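Local coordinates for LAE5 (Uncultured bacterium, PDB 5JD3), which is an alpha/beta hydrolase, probably an esterase of the GDSL-like lipase/acylhydrolase family that cleaves ester bonds, at residues A[61-66]-A[228-233]; A[65-70]-A[74-79]; A[161-166]-A[205-210]; A[172-177]-A[193-198]. All blocks are in the same frame, centred on the assembly; numbering follows the deposited sequence.

Contact 1 of 4, residues A[61-66]-A[228-233]; sequences ALLNAH and AFLAAT
Leu-63 and His-66 of helix 59-70 meet Phe-229 and Leu-230 near the end of helix 219-232, two helices that pack together in the GDSL-like hydrolase fold, their local axes 11.1 Å apart and inclined at 48°. Two CH-pi contacts carry much of the contact. Leu-230 CD1 sits over the centre of the His-66 ring, 3.3 Å from the centroid, and Leu-63 CD1 lies over the face of the Phe-229 ring, 3.9 Å from its centroid and displaced toward the rim; Thr-233 CG2 covers the opposite face. Plain apolar packing fills the rest: the other methyl of Leu-63, CD2, touches both Phe-229 CD2 and Leu-230 CG at 3.6 Å, so one branched leucine serves two neighbours. With CG opposite the backbone N (chi1 178°), the His-66 ring swings across to Leu-230, and NE2 is hydrogen-bonded to Cys-235 O in the C-terminal tail. A leucine in place of His-66 would probably leave the Cys-235 carbonyl without this partner and Leu-230 CD1 without its flat aromatic seat. The chemistry is thus mainly nonpolar, with a single imidazole offering a face to the leucine and a polar nitrogen to the chain end.

Contact 2 of 4, residues A[65-70]-A[74-79]; sequences AHLFAR and RRLRLV
The second half of a beta-alpha-beta crossover is closed here: helix 59-70 ends, the chain turns, and strand 77-82 enters the edge of the parallel sheet, so that Leu-67 lies against Leu-76 and Leu-78. Leucine suits all three places, since each must fill buried space with branched carbon and none needs a polar partner for its side chain. In Leu-67, CG stands anti to the carbonyl carbon and beside the backbone N (chi1 -68°), a setting that brings both methyls into contact with the returning chain. CD2 meets Leu-76 CD1 at 4.0 Å, and CD1 is equally far from that same methyl, so the single Leu-76 methyl is shared by the two branches. The side chains of Leu-67 and Leu-78 cross at about a right angle. Leu-76 lies just before the strand proper, whereas Leu-78 is already within it and also touches Leu-63 on the helix. Around this core Leu-67 packs on Leu-230 and Cys-235, and Leu-76 on Phe-24. Nearer the solvent, the exposed Phe-68 brings the end of its ring over to the strand side, CZ coming within 4.1 Å of Leu-76 O. Deeper in, Leu-67 CD1 touches Leu-78 CD1 at 3.8 Å.

Contact 3 of 4, residues A[161-166]-A[205-210]; sequences IEPNRE and YHPAQL
Pro-207 packs against Ile-161 and Pro-163 where two loops of the flavodoxin-like alpha/beta fold of GDSL (SGNH) hydrolases come together, one from strand 152-156 to helix 168-187 and the other from helix 194-201 to helix 219-232. Along the Pro-207 ring, CB comes first: it lies 3.3 Å from the carbonyl oxygen of Ile-161 and 4.0 Å from Ile-161 CG2. CG is still close to that oxygen, at 3.5 Å, and CD lies over one face of the neighbouring His-206 ring, offset toward its rim. Proline suits this place because its compact ring offers a purely carbon surface and restrains phi at the first residue of the turn 207-209. His-206, just before the turn, accepts a hydrogen bond from Ala-208 N at ND1 (3.0 Å), the donor tilted 25° from the imidazole plane. Ile-161 CG2 is anti to its own backbone N, which lays this methyl alongside Pro-207 and 4.5 Å from Leu-210 CD1, while CG1 leads CD1 toward Phe-198. Leu-202 touches both prolines, and Ile-161 lies near, without touching, a probable Ser-His-Asp triad of Ser-36, His-216 and Asp-213. At the edge, Pro-163 CD meets Pro-207 CG at 3.6 Å.

Contact 4 of 4, residues A[172-177]-A[193-198]; sequences RMDVYG and DVQGAF
Gln-195 extends toward Asp-174 because its CG is anti to the backbone N (chi1 179°) before the chain bends at chi2, 66°; Asp-174 answers with CG beside its own backbone N (chi1 -70°), turning its carboxylate toward the glutamine. The contact joins helix 168-187 to the first turn of helix 194-201, two helices of the same alpha/beta domain. Direct touching is slight: Asp-174 OD1 lies 4.3 Å from Gln-195 CG, and Met-173 CG 4.4 Å from Gln-195 OE1. A water fills the remaining distance, 2.7 Å from Asp-174 OD1 and 2.6 Å from Gln-195 OE1, within donating reach of both oxygens, although other acceptors nearby leave its proton sharing unsettled. Both side chains have stronger partners elsewhere. Asp-174 OD1 forms a salt bridge with Arg-170, while Gln-195 OE1 receives the amide of Phe-160 and its NE2 bonds to Asp-199. A glutamine suits this buried place because one uncharged amide can accept and donate at once. At the start of the second helix, Asp-193 is the N-cap: its OD2 accepts from Gly-196 N at 3.0 Å, approached from above the carboxylate plane, and also pairs with Arg-181. A beta carbon at Gly-196 would probably collide with Asp-193 OD1, so glycine suits the place. Polar atoms therefore dominate this thinly packed junction, where a single water joins the carboxylate to the amide.

Contacts 1 and 2 share helix 59-70 and residues Ala-65 and His-66, with centres 9 Å apart; contact 2 links that helix to edge strand 77-82, contact 1 to the last helix. Contacts 3 and 4 lie 12 Å apart between centres and touch through Phe-198, packed against Ile-161 and Leu-210. Along the chain contact 2 closes first, and contact 1 spans both later contacts, with contact 4 lying within the span of contact 3. Contacts 2 and 4 fall on opposite sides of the chain's centre, 26 Å apart between centres. Contacts 1 and 4 touch where Ala-228 packs on Ala-197. The C-terminal helix 219-232 thus ties early and late parts of one domain together.

Contact 1 of 4, residues A[61-66]-A[228-233]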
loop_
_atom_site.group_PDB
_atom_site.type_symbol
_atom_site.label_atom_id
_atom_site.label_comp_id
_atom_site.label_asym_id
_atom_site.label_seq_id
_atom_site.Cartn_x
_atom_site.Cartn_y
_atom_site.Cartn_z
ATOM N N ALA A 61 0.101 -7.014 -8.745
ATOM C CA ALA A 61 0.065 -8.056 -9.763
ATOM C C ALA A 61 0.402 -9.412 -9.154
ATOM O O ALA A 61 -0.104 -10.445 -9.593
ATOM C CB ALA A 61 1.024 -7.728 -10.895
ATOM N N LEU A 62 1.261 -9.400 -8.140
ATOM C CA LEU A 62 1.631 -10.621 -7.434
ATOM C C LEU A 62 0.456 -11.161 -6.631
ATOM O O LEU A 62 0.211 -12.366 -6.610
ATOM C CB LEU A 62 2.829 -10.368 -6.518
ATOM C CG LEU A 62 4.158 -10.148 -7.242
ATOM C CD1 LEU A 62 5.279 -9.903 -6.252
ATOM C CD2 LEU A 62 4.474 -11.341 -8.124
ATOM N N LEU A 63 -0.266 -10.258 -5.972
ATOM C CA LEU A 63 -1.464 -10.627 -5.226
ATOM C C LEU A 63 -2.506 -11.239 -6.151
ATOM O O LEU A 63 -3.095 -12.273 -5.840
ATOM C CB LEU A 63 -2.053 -9.410 -4.509
ATOM C CG LEU A 63 -1.278 -8.852 -3.316
ATOM C CD1 LEU A 63 -1.948 -7.593 -2.789
ATOM C CD2 LEU A 63 -1.172 -9.896 -2.222
ATOM N N ASN A 64 -2.720 -10.593 -7.292
ATOM C CA ASN A 64 -3.702 -11.052 -8.266
ATOM C C ASN A 64 -3.369 -12.443 -8.796
ATOM O O ASN A 64 -4.248 -13.294 -8.928
ATOM C CB ASN A 64 -3.804 -10.056 -9.422
ATOM C CG ASN A 64 -4.961 -10.358 -10.352
ATOM O OD1 ASN A 64 -6.116 -10.066 -10.038
ATOM N ND2 ASN A 64 -4.658 -10.940 -11.506
ATOM N N ALA A 65 -2.092 -12.671 -9.091
ATOM C CA ALA A 65 -1.637 -13.966 -9.583
ATOM C C ALA A 65 -1.765 -15.037 -8.505
ATOM O O ALA A 65 -2.235 -16.144 -8.768
ATOM C CB ALA A 65 -0.199 -13.872 -10.068
ATOM N N HIS A 66 -1.341 -14.694 -7.292
ATOM C CA HIS A 66 -1.385 -15.604 -6.152
ATOM C C HIS A 66 -2.807 -16.060 -5.844
ATOM O O HIS A 66 -3.064 -17.251 -5.664
ATOM C CB HIS A 66 -0.769 -14.927 -4.923
ATOM C CG HIS A 66 -0.814 -15.758 -3.677
ATOM N ND1 HIS A 66 0.307 -16.354 -3.141
ATOM C CD2 HIS A 66 -1.839 -16.073 -2.849
ATOM C CE1 HIS A 66 -0.025 -17.005 -2.042
ATOM N NE2 HIS A 66 -1.323 -16.854 -1.844
ATOM N N ALA A 228 3.180 -10.206 3.014
ATOM C CA ALA A 228 2.738 -9.570 4.248
ATOM C C ALA A 228 1.232 -9.344 4.202
ATOM O O ALA A 228 0.526 -9.557 5.189
ATOM C CB ALA A 228 3.472 -8.258 4.467
ATOM N N PHE A 229 0.753 -8.917 3.038
ATOM C CA PHE A 229 -0.669 -8.698 2.800
ATOM C C PHE A 229 -1.451 -10.002 2.920
ATOM O O PHE A 229 -2.472 -10.065 3.606
ATOM C CB PHE A 229 -0.876 -8.075 1.414
ATOM C CG PHE A 229 -2.311 -7.757 1.089
ATOM C CD1 PHE A 229 -2.817 -6.486 1.306
ATOM C CD2 PHE A 229 -3.146 -8.718 0.541
ATOM C CE1 PHE A 229 -4.131 -6.185 0.999
ATOM C CE2 PHE A 229 -4.460 -8.425 0.236
ATOM C CZ PHE A 229 -4.953 -7.157 0.464
ATOM N N LEU A 230 -0.965 -11.036 2.239
ATOM C CA LEU A 230 -1.624 -12.338 2.220
ATOM C C LEU A 230 -1.695 -12.965 3.606
ATOM O O LEU A 230 -2.720 -13.533 3.987
ATOM C CB LEU A 230 -0.901 -13.281 1.259
ATOM C CG LEU A 230 -0.972 -12.902 -0.220
ATOM C CD1 LEU A 230 0.055 -13.679 -1.024
ATOM C CD2 LEU A 230 -2.373 -13.137 -0.764
ATOM N N ALA A 231 -0.601 -12.861 4.353
ATOM C CA ALA A 231 -0.535 -13.412 5.702
ATOM C C ALA A 231 -1.525 -12.713 6.627
ATOM O O ALA A 231 -2.197 -13.357 7.432
ATOM C CB ALA A 231 0.878 -13.301 6.253
ATOM N N ALA A 232 -1.609 -11.392 6.503
ATOM C CA ALA A 232 -2.514 -10.596 7.325
ATOM C C ALA A 232 -3.972 -10.899 6.995
ATOM O O ALA A 232 -4.849 -10.776 7.849
ATOM C CB ALA A 232 -2.226 -9.114 7.144
ATOM N N THR A 233 -4.224 -11.293 5.751
ATOM C CA THR A 233 -5.573 -11.627 5.312
ATOM C C THR A 233 -5.789 -13.139 5.314
ATOM O O THR A 233 -6.810 -13.632 4.837
ATOM C CB THR A 233 -5.864 -11.070 3.906
ATOM O OG1 THR A 233 -4.929 -11.615 2.969
ATOM C CG2 THR A 233 -5.752 -9.553 3.904
#

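Contact 2 of 4, residues A[65-70]-A[74-79]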
loop_
_atom_site.group_PDB
_atom_site.type_symbol
_atom_site.label_atom_id
_atom_site.label_comp_id
_atom_site.label_asym_id
_atom_site.label_seq_id
_atom_site.Cartn_x
_atom_site.Cartn_y
_atom_site.Cartn_z
ATOM N N ALA A 65 -2.092 -12.671 -9.091
ATOM C CA ALA A 65 -1.637 -13.966 -9.583
ATOM C C ALA A 65 -1.765 -15.037 -8.505
ATOM O O ALA A 65 -2.235 -16.144 -8.768
ATOM C CB ALA A 65 -0.199 -13.872 -10.068
ATOM N N HIS A 66 -1.341 -14.694 -7.292
ATOM C CA HIS A 66 -1.385 -15.604 -6.152
ATOM C C HIS A 66 -2.807 -16.060 -5.844
ATOM O O HIS A 66 -3.064 -17.251 -5.664
ATOM C CB HIS A 66 -0.769 -14.927 -4.923
ATOM C CG HIS A 66 -0.814 -15.758 -3.677
ATOM N ND1 HIS A 66 0.307 -16.354 -3.141
ATOM C CD2 HIS A 66 -1.839 -16.073 -2.849
ATOM C CE1 HIS A 66 -0.025 -17.005 -2.042
ATOM N NE2 HIS A 66 -1.323 -16.854 -1.844
ATOM N N LEU A 67 -3.727 -15.104 -5.782
ATOM C CA LEU A 67 -5.113 -15.392 -5.429
ATOM C C LEU A 67 -5.815 -16.220 -6.500
ATOM O O LEU A 67 -6.634 -17.082 -6.186
ATOM C CB LEU A 67 -5.875 -14.090 -5.178
ATOM C CG LEU A 67 -5.426 -13.319 -3.933
ATOM C CD1 LEU A 67 -5.964 -11.896 -3.943
ATOM C CD2 LEU A 67 -5.854 -14.051 -2.667
ATOM N N PHE A 68 -5.495 -15.961 -7.763
ATOM C CA PHE A 68 -6.072 -16.729 -8.861
ATOM C C PHE A 68 -5.545 -18.159 -8.890
ATOM O O PHE A 68 -6.310 -19.105 -9.063
ATOM C CB PHE A 68 -5.791 -16.054 -10.206
ATOM C CG PHE A 68 -6.885 -15.132 -10.664
ATOM C CD1 PHE A 68 -8.158 -15.619 -10.911
ATOM C CD2 PHE A 68 -6.638 -13.785 -10.862
ATOM C CE1 PHE A 68 -9.168 -14.775 -11.337
ATOM C CE2 PHE A 68 -7.642 -12.936 -11.289
ATOM C CZ PHE A 68 -8.908 -13.432 -11.527
ATOM N N ALA A 69 -4.236 -18.312 -8.717
ATOM C CA ALA A 69 -3.596 -19.617 -8.838
ATOM C C ALA A 69 -3.929 -20.545 -7.674
ATOM O O ALA A 69 -4.128 -21.745 -7.869
ATOM C CB ALA A 69 -2.090 -19.450 -8.957
ATOM N N ARG A 70 -3.987 -19.993 -6.466
ATOM C CA ARG A 70 -4.210 -20.801 -5.270
ATOM C C ARG A 70 -5.676 -20.848 -4.855
ATOM O O ARG A 70 -6.119 -21.813 -4.232
ATOM C CB ARG A 70 -3.371 -20.277 -4.107
ATOM C CG ARG A 70 -1.873 -20.427 -4.292
ATOM C CD ARG A 70 -1.156 -19.947 -3.048
ATOM N NE ARG A 70 0.296 -19.932 -3.196
ATOM C CZ ARG A 70 1.129 -20.615 -2.419
ATOM N NH1 ARG A 70 0.653 -21.370 -1.438
ATOM N NH2 ARG A 70 2.437 -20.540 -2.619
ATOM N N ARG A 74 -12.406 -18.691 -5.275
ATOM C CA ARG A 74 -12.749 -17.514 -4.485
ATOM C C ARG A 74 -13.196 -16.346 -5.368
ATOM O O ARG A 74 -13.955 -15.482 -4.924
ATOM C CB ARG A 74 -11.559 -17.112 -3.608
ATOM C CG ARG A 74 -11.861 -16.031 -2.585
ATOM C CD ARG A 74 -13.032 -16.399 -1.688
ATOM N NE ARG A 74 -12.671 -17.340 -0.631
ATOM C CZ ARG A 74 -13.458 -17.636 0.399
ATOM N NH1 ARG A 74 -14.648 -17.062 0.511
ATOM N NH2 ARG A 74 -13.056 -18.501 1.319
ATOM N N ARG A 75 -12.728 -16.337 -6.615
ATOM C CA ARG A 75 -13.156 -15.363 -7.624
ATOM C C ARG A 75 -13.033 -13.914 -7.152
ATOM O O ARG A 75 -14.014 -13.168 -7.144
ATOM C CB ARG A 75 -14.600 -15.649 -8.049
ATOM C CG ARG A 75 -14.795 -17.024 -8.672
ATOM C CD ARG A 75 -16.237 -17.256 -9.096
ATOM N NE ARG A 75 -16.645 -16.378 -10.189
ATOM C CZ ARG A 75 -16.454 -16.649 -11.476
ATOM N NH1 ARG A 75 -15.854 -17.774 -11.837
ATOM N NH2 ARG A 75 -16.861 -15.793 -12.403
ATOM N N LEU A 76 -11.824 -13.519 -6.769
ATOM C CA LEU A 76 -11.585 -12.169 -6.273
ATOM C C LEU A 76 -11.210 -11.212 -7.399
ATOM O O LEU A 76 -10.366 -11.520 -8.241
ATOM C CB LEU A 76 -10.491 -12.180 -5.204
ATOM C CG LEU A 76 -10.862 -12.939 -3.929
ATOM C CD1 LEU A 76 -9.695 -12.978 -2.951
ATOM C CD2 LEU A 76 -12.098 -12.332 -3.277
ATOM N N ARG A 77 -11.844 -10.045 -7.391
ATOM C CA ARG A 77 -11.669 -9.047 -8.438
ATOM C C ARG A 77 -10.809 -7.886 -7.941
ATOM O O ARG A 77 -11.285 -7.022 -7.208
ATOM C CB ARG A 77 -13.037 -8.549 -8.904
ATOM C CG ARG A 77 -13.022 -7.580 -10.071
ATOM C CD ARG A 77 -14.445 -7.162 -10.410
ATOM N NE ARG A 77 -14.497 -6.087 -11.394
ATOM C CZ ARG A 77 -15.621 -5.520 -11.819
ATOM N NH1 ARG A 77 -16.791 -5.925 -11.343
ATOM N NH2 ARG A 77 -15.576 -4.546 -12.718
ATOM N N LEU A 78 -9.540 -7.870 -8.341
ATOM C CA LEU A 78 -8.603 -6.865 -7.848
ATOM C C LEU A 78 -8.449 -5.684 -8.802
ATOM O O LEU A 78 -8.392 -5.855 -10.020
ATOM C CB LEU A 78 -7.234 -7.495 -7.580
ATOM C CG LEU A 78 -7.012 -8.079 -6.181
ATOM C CD1 LEU A 78 -7.853 -9.329 -5.958
ATOM C CD2 LEU A 78 -5.537 -8.370 -5.947
ATOM N N VAL A 79 -8.381 -4.484 -8.230
ATOM C CA VAL A 79 -8.231 -3.258 -9.005
ATOM C C VAL A 79 -7.016 -2.459 -8.540
ATOM O O VAL A 79 -6.868 -2.180 -7.350
ATOM C CB VAL A 79 -9.479 -2.360 -8.898
ATOM C CG1 VAL A 79 -9.401 -1.222 -9.906
ATOM C CG2 VAL A 79 -10.747 -3.175 -9.104
#

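Contact 3 of 4, residues A[161-166]-A[205-210]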
loop_
_atom_site.group_PDB
_atom_site.type_symbol
_atom_site.label_atom_id
_atom_site.label_comp_id
_atom_site.label_asym_id
_atom_site.label_seq_id
_atom_site.Cartn_x
_atom_site.Cartn_y
_atom_site.Cartn_z
ATOM N N ILE A 161 13.371 0.654 3.118
ATOM C CA ILE A 161 14.229 -0.523 3.147
ATOM C C ILE A 161 15.591 -0.145 3.724
ATOM O O ILE A 161 16.592 -0.067 3.012
ATOM C CB ILE A 161 14.386 -1.151 1.748
ATOM C CG1 ILE A 161 13.014 -1.325 1.096
ATOM C CG2 ILE A 161 15.080 -2.504 1.839
ATOM C CD1 ILE A 161 13.060 -1.958 -0.277
ATOM N N GLU A 162 15.604 0.100 5.030
ATOM C CA GLU A 162 16.809 0.506 5.740
ATOM C C GLU A 162 16.753 0.013 7.181
ATOM O O GLU A 162 15.910 0.459 7.960
ATOM C CB GLU A 162 16.970 2.027 5.703
ATOM C CG GLU A 162 18.158 2.544 6.495
ATOM C CD GLU A 162 19.472 1.952 6.024
ATOM O OE1 GLU A 162 19.750 2.014 4.808
ATOM O OE2 GLU A 162 20.224 1.422 6.868
ATOM N N PRO A 163 17.648 -0.920 7.538
ATOM C CA PRO A 163 17.668 -1.515 8.879
ATOM C C PRO A 163 18.111 -0.541 9.972
ATOM O O PRO A 163 17.754 -0.738 11.133
ATOM C CB PRO A 163 18.672 -2.665 8.737
ATOM C CG PRO A 163 19.543 -2.269 7.599
ATOM C CD PRO A 163 18.658 -1.521 6.650
ATOM N N ASN A 164 18.875 0.486 9.611
ATOM C CA ASN A 164 19.322 1.475 10.588
ATOM C C ASN A 164 18.144 2.267 11.147
ATOM O O ASN A 164 17.582 3.124 10.465
ATOM C CB ASN A 164 20.346 2.428 9.968
ATOM C CG ASN A 164 20.909 3.409 10.977
ATOM O OD1 ASN A 164 20.912 3.143 12.177
ATOM N ND2 ASN A 164 21.385 4.551 10.494
ATOM N N ARG A 165 17.782 1.979 12.393
ATOM C CA ARG A 165 16.591 2.561 13.003
ATOM C C ARG A 165 16.785 4.018 13.417
ATOM O O ARG A 165 15.814 4.720 13.698
ATOM C CB ARG A 165 16.161 1.731 14.215
ATOM C CG ARG A 165 15.868 0.279 13.885
ATOM C CD ARG A 165 14.738 0.163 12.875
ATOM N NE ARG A 165 13.443 0.514 13.452
ATOM C CZ ARG A 165 12.534 -0.375 13.840
ATOM N NH1 ARG A 165 12.773 -1.672 13.706
ATOM N NH2 ARG A 165 11.382 0.031 14.354
ATOM N N GLU A 166 18.034 4.472 13.457
ATOM C CA GLU A 166 18.308 5.862 13.806
ATOM C C GLU A 166 18.692 6.682 12.576
ATOM O O GLU A 166 19.206 7.794 12.694
ATOM C CB GLU A 166 19.402 5.947 14.876
ATOM C CG GLU A 166 20.557 4.983 14.687
ATOM C CD GLU A 166 21.368 4.798 15.956
ATOM O OE1 GLU A 166 21.026 5.431 16.978
ATOM O OE2 GLU A 166 22.341 4.015 15.935
ATOM N N TYR A 205 19.887 -10.178 4.063
ATOM C CA TYR A 205 20.504 -9.456 2.954
ATOM C C TYR A 205 20.589 -7.953 3.203
ATOM O O TYR A 205 19.839 -7.397 4.004
ATOM C CB TYR A 205 19.737 -9.709 1.652
ATOM C CG TYR A 205 19.728 -11.152 1.203
ATOM C CD1 TYR A 205 20.847 -11.720 0.608
ATOM C CD2 TYR A 205 18.598 -11.943 1.363
ATOM C CE1 TYR A 205 20.844 -13.040 0.191
ATOM C CE2 TYR A 205 18.584 -13.263 0.949
ATOM C CZ TYR A 205 19.710 -13.805 0.364
ATOM O OH TYR A 205 19.703 -15.118 -0.048
ATOM N N HIS A 206 21.517 -7.309 2.504
ATOM C CA HIS A 206 21.640 -5.857 2.514
ATOM C C HIS A 206 20.573 -5.274 1.589
ATOM O O HIS A 206 20.239 -5.889 0.577
ATOM C CB HIS A 206 23.046 -5.438 2.071
ATOM C CG HIS A 206 23.301 -3.965 2.154
ATOM N ND1 HIS A 206 22.949 -3.090 1.149
ATOM C CD2 HIS A 206 23.876 -3.212 3.122
ATOM C CE1 HIS A 206 23.294 -1.863 1.494
ATOM N NE2 HIS A 206 23.859 -1.909 2.688
ATOM N N PRO A 207 20.021 -4.099 1.943
ATOM C CA PRO A 207 19.004 -3.406 1.139
ATOM C C PRO A 207 19.306 -3.349 -0.362
ATOM O O PRO A 207 18.376 -3.368 -1.168
ATOM C CB PRO A 207 19.005 -2.000 1.736
ATOM C CG PRO A 207 19.316 -2.227 3.170
ATOM C CD PRO A 207 20.251 -3.415 3.229
ATOM N N ALA A 208 20.586 -3.287 -0.722
ATOM C CA ALA A 208 20.996 -3.236 -2.122
ATOM C C ALA A 208 20.523 -4.464 -2.895
ATOM O O ALA A 208 20.295 -4.398 -4.103
ATOM C CB ALA A 208 22.508 -3.101 -2.223
ATOM N N GLN A 209 20.374 -5.583 -2.193
ATOM C CA GLN A 209 19.913 -6.821 -2.808
ATOM C C GLN A 209 18.454 -6.697 -3.250
ATOM O O GLN A 209 18.005 -7.408 -4.150
ATOM C CB GLN A 209 20.088 -7.994 -1.837
ATOM C CG GLN A 209 19.887 -9.370 -2.454
ATOM C CD GLN A 209 18.455 -9.858 -2.350
ATOM O OE1 GLN A 209 17.621 -9.239 -1.689
ATOM N NE2 GLN A 209 18.162 -10.972 -3.009
ATOM N N LEU A 210 17.723 -5.783 -2.618
ATOM C CA LEU A 210 16.319 -5.555 -2.951
ATOM C C LEU A 210 16.108 -4.288 -3.772
ATOM O O LEU A 210 15.455 -4.318 -4.814
ATOM C CB LEU A 210 15.471 -5.473 -1.680
ATOM C CG LEU A 210 15.095 -6.782 -0.991
ATOM C CD1 LEU A 210 14.096 -6.514 0.121
ATOM C CD2 LEU A 210 14.534 -7.781 -1.991
#

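Contact 4 of 4, residues A[172-177]-A[193-198]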
loop_
_atom_site.group_PDB
_atom_site.type_symbol
_atom_site.label_atom_id
_atom_site.label_comp_id
_atom_site.label_asym_id
_atom_site.label_seq_id
_atom_site.Cartn_x
_atom_site.Cartn_y
_atom_site.Cartn_z
ATOM N N ARG A 172 11.837 8.655 10.622
ATOM C CA ARG A 172 10.711 9.475 10.193
ATOM C C ARG A 172 9.623 8.602 9.582
ATOM O O ARG A 172 8.433 8.833 9.795
ATOM C CB ARG A 172 11.167 10.532 9.184
ATOM C CG ARG A 172 10.101 11.547 8.798
ATOM C CD ARG A 172 9.803 12.502 9.942
ATOM N NE ARG A 172 9.088 13.692 9.491
ATOM C CZ ARG A 172 8.683 14.670 10.294
ATOM N NH1 ARG A 172 8.923 14.602 11.597
ATOM N NH2 ARG A 172 8.040 15.717 9.796
ATOM N N MET A 173 10.040 7.598 8.817
ATOM C CA MET A 173 9.105 6.664 8.204
ATOM C C MET A 173 8.389 5.857 9.282
ATOM O O MET A 173 7.229 5.479 9.122
ATOM C CB MET A 173 9.832 5.733 7.230
ATOM C CG MET A 173 8.911 4.952 6.307
ATOM S SD MET A 173 8.105 5.996 5.074
ATOM C CE MET A 173 9.477 6.359 3.979
ATOM N N ASP A 174 9.093 5.602 10.382
ATOM C CA ASP A 174 8.511 4.906 11.525
ATOM C C ASP A 174 7.438 5.754 12.196
ATOM O O ASP A 174 6.469 5.225 12.742
ATOM C CB ASP A 174 9.594 4.533 12.540
ATOM C CG ASP A 174 10.521 3.448 12.034
ATOM O OD1 ASP A 174 10.102 2.669 11.153
ATOM O OD2 ASP A 174 11.670 3.372 12.519
ATOM N N VAL A 175 7.617 7.071 12.155
ATOM C CA VAL A 175 6.640 7.996 12.716
ATOM C C VAL A 175 5.309 7.879 11.983
ATOM O O VAL A 175 4.252 7.762 12.604
ATOM C CB VAL A 175 7.134 9.456 12.646
ATOM C CG1 VAL A 175 6.017 10.420 13.022
ATOM C CG2 VAL A 175 8.346 9.652 13.541
ATOM N N TYR A 176 5.376 7.895 10.657
ATOM C CA TYR A 176 4.182 7.854 9.821
ATOM C C TYR A 176 3.521 6.480 9.842
ATOM O O TYR A 176 2.305 6.366 9.688
ATOM C CB TYR A 176 4.530 8.254 8.386
ATOM C CG TYR A 176 4.719 9.743 8.203
ATOM C CD1 TYR A 176 5.721 10.426 8.878
ATOM C CD2 TYR A 176 3.895 10.466 7.349
ATOM C CE1 TYR A 176 5.896 11.788 8.714
ATOM C CE2 TYR A 176 4.062 11.827 7.178
ATOM C CZ TYR A 176 5.064 12.482 7.862
ATOM O OH TYR A 176 5.232 13.837 7.693
ATOM N N GLY A 177 4.326 5.440 10.033
ATOM C CA GLY A 177 3.807 4.089 10.140
ATOM C C GLY A 177 2.988 3.909 11.404
ATOM O O GLY A 177 1.899 3.334 11.374
ATOM N N ASP A 193 1.731 -4.990 8.320
ATOM C CA ASP A 193 3.046 -4.487 8.692
ATOM C C ASP A 193 4.076 -4.827 7.618
ATOM O O ASP A 193 4.831 -5.792 7.747
ATOM C CB ASP A 193 3.476 -5.058 10.045
ATOM C CG ASP A 193 4.791 -4.480 10.532
ATOM O OD1 ASP A 193 5.467 -5.144 11.345
ATOM O OD2 ASP A 193 5.148 -3.362 10.102
ATOM N N VAL A 194 4.092 -4.030 6.556
ATOM C CA VAL A 194 5.030 -4.213 5.456
ATOM C C VAL A 194 6.461 -3.926 5.902
ATOM O O VAL A 194 7.393 -4.638 5.524
ATOM C CB VAL A 194 4.678 -3.305 4.263
ATOM C CG1 VAL A 194 5.630 -3.552 3.101
ATOM C CG2 VAL A 194 3.235 -3.530 3.834
ATOM N N GLN A 195 6.625 -2.878 6.704
ATOM C CA GLN A 195 7.936 -2.496 7.220
ATOM C C GLN A 195 8.567 -3.633 8.015
ATOM O O GLN A 195 9.749 -3.935 7.850
ATOM C CB GLN A 195 7.828 -1.245 8.095
ATOM C CG GLN A 195 9.149 -0.791 8.695
ATOM C CD GLN A 195 10.137 -0.327 7.645
ATOM O OE1 GLN A 195 10.030 0.782 7.122
ATOM N NE2 GLN A 195 11.109 -1.177 7.329
ATOM N N GLY A 196 7.770 -4.258 8.875
ATOM C CA GLY A 196 8.231 -5.387 9.661
ATOM C C GLY A 196 8.620 -6.557 8.781
ATOM O O GLY A 196 9.580 -7.272 9.072
ATOM N N ALA A 197 7.872 -6.751 7.698
ATOM C CA ALA A 197 8.161 -7.814 6.743
ATOM C C ALA A 197 9.528 -7.605 6.105
ATOM O O ALA A 197 10.299 -8.551 5.945
ATOM C CB ALA A 197 7.078 -7.882 5.674
ATOM N N PHE A 198 9.825 -6.359 5.744
ATOM C CA PHE A 198 11.132 -6.025 5.192
ATOM C C PHE A 198 12.223 -6.191 6.243
ATOM O O PHE A 198 13.324 -6.646 5.934
ATOM C CB PHE A 198 11.143 -4.597 4.639
ATOM C CG PHE A 198 10.629 -4.487 3.229
ATOM C CD1 PHE A 198 11.285 -5.126 2.189
ATOM C CD2 PHE A 198 9.500 -3.737 2.942
ATOM C CE1 PHE A 198 10.820 -5.028 0.891
ATOM C CE2 PHE A 198 9.030 -3.635 1.644
ATOM C CZ PHE A 198 9.691 -4.280 0.618
HETATM O O HOH W 1 9.079 2.688 8.698
#